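Sweet protein mabinlin-2 chain B (Capparis masaikai, PDB 2DS2) forms the large chain of a heat-stable 2S seed storage albumin that acts as a nutrient reservoir and induces a sweet taste. Local coordinates at residues N54-N57 with N63-A66. Residues are numbered along the deposited sequence; the frame is centred on the assembly and turned at random.
Sequences NLPN and NIGA
The beta branch of I64 meets the ring of P56: CG2 of I64 lies 3.6 Å from CB of P56, and the two side chains cross at about a right angle. CG2 stands anti to the backbone N of I64, chi1 of the CG1 branch being -57°, which turns the methyl to the proline. Both residues also rest on V22 of helix 22-36, a setting that suits a branched aliphatic chain and a compact apolar ring. G65 follows, and its carbonyl O comes to the CB-CG edge of the same ring, to one side of its plane, 3.5 Å from CB of P56. The CA of G65 lies 3.8 Å from CG of N57. The amide group of N57 runs alongside the backbone from I64 to A66, a place for which a short, flat polar side chain is well fitted. The small methyl of A66 lets the chain pass near the helix; its CB packs 3.7 Å from OD1 of N54. Here the loop after helix 42-58 folds back on the last turn of that helix as it leads to C67, within the helical, disulfide-linked fold of 2S albumins in the prolamin clan.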
loop_
_atom_site.group_PDB
_atom_site.type_symbol
_atom_site.label_atom_id
_atom_site.label_comp_id
_atom_site.label_asym_id
_atom_site.label_seq_id
_atom_site.Cartn_x
_atom_site.Cartn_y
_atom_site.Cartn_z
ATOM N N ASN B 54 0.395 -6.385 -3.641
ATOM C CA ASN B 54 -0.274 -6.547 -4.935
ATOM C C ASN B 54 -0.717 -5.274 -5.634
ATOM O O ASN B 54 -1.079 -5.309 -6.804
ATOM C CB ASN B 54 -1.515 -7.436 -4.799
ATOM C CG ASN B 54 -1.175 -8.889 -4.553
ATOM O OD1 ASN B 54 -0.276 -9.445 -5.185
ATOM N ND2 ASN B 54 -1.909 -9.521 -3.642
ATOM N N LEU B 55 -0.707 -4.147 -4.932
ATOM C CA LEU B 55 -1.167 -2.921 -5.555
ATOM C C LEU B 55 -0.518 -2.544 -6.888
ATOM O O LEU B 55 -1.188 -2.002 -7.762
ATOM C CB LEU B 55 -1.073 -1.762 -4.557
ATOM C CG LEU B 55 -2.350 -1.661 -3.715
ATOM C CD1 LEU B 55 -2.117 -0.790 -2.501
ATOM C CD2 LEU B 55 -3.466 -1.108 -4.575
ATOM N N PRO B 56 0.784 -2.831 -7.074
ATOM C CA PRO B 56 1.354 -2.450 -8.371
ATOM C C PRO B 56 0.617 -3.126 -9.527
ATOM O O PRO B 56 0.410 -2.522 -10.583
ATOM C CB PRO B 56 2.805 -2.905 -8.253
ATOM C CG PRO B 56 3.075 -2.748 -6.785
ATOM C CD PRO B 56 1.832 -3.347 -6.179
ATOM N N ASN B 57 0.214 -4.376 -9.316
ATOM C CA ASN B 57 -0.506 -5.124 -10.338
ATOM C C ASN B 57 -1.971 -4.698 -10.411
ATOM O O ASN B 57 -2.528 -4.542 -11.497
ATOM C CB ASN B 57 -0.418 -6.625 -10.060
ATOM C CG ASN B 57 0.985 -7.166 -10.226
ATOM O OD1 ASN B 57 1.691 -6.808 -11.170
ATOM N ND2 ASN B 57 1.391 -8.048 -9.321
ATOM N N ASN B 63 5.846 -2.095 -15.672
ATOM C CA ASN B 63 6.771 -3.171 -15.324
ATOM C C ASN B 63 7.073 -3.334 -13.845
ATOM O O ASN B 63 8.220 -3.226 -13.428
ATOM C CB ASN B 63 8.082 -2.989 -16.091
ATOM C CG ASN B 63 7.923 -3.240 -17.574
ATOM O OD1 ASN B 63 7.693 -4.371 -18.000
ATOM N ND2 ASN B 63 8.037 -2.183 -18.368
ATOM N N ILE B 64 6.040 -3.603 -13.055
ATOM C CA ILE B 64 6.205 -3.803 -11.624
ATOM C C ILE B 64 5.206 -4.849 -11.168
ATOM O O ILE B 64 4.000 -4.687 -11.347
ATOM C CB ILE B 64 5.950 -2.505 -10.821
ATOM C CG1 ILE B 64 6.876 -1.395 -11.312
ATOM C CG2 ILE B 64 6.193 -2.754 -9.333
ATOM C CD1 ILE B 64 6.652 -0.065 -10.627
ATOM N N GLY B 65 5.711 -5.927 -10.585
ATOM C CA GLY B 65 4.828 -6.968 -10.105
ATOM C C GLY B 65 4.610 -6.802 -8.616
ATOM O O GLY B 65 4.899 -5.744 -8.052
ATOM N N ALA B 66 4.099 -7.845 -7.977
ATOM C CA ALA B 66 3.855 -7.805 -6.543
ATOM C C ALA B 66 5.160 -7.534 -5.797
ATOM O O ALA B 66 6.191 -8.148 -6.088
ATOM C CB ALA B 66 3.250 -9.126 -6.086
#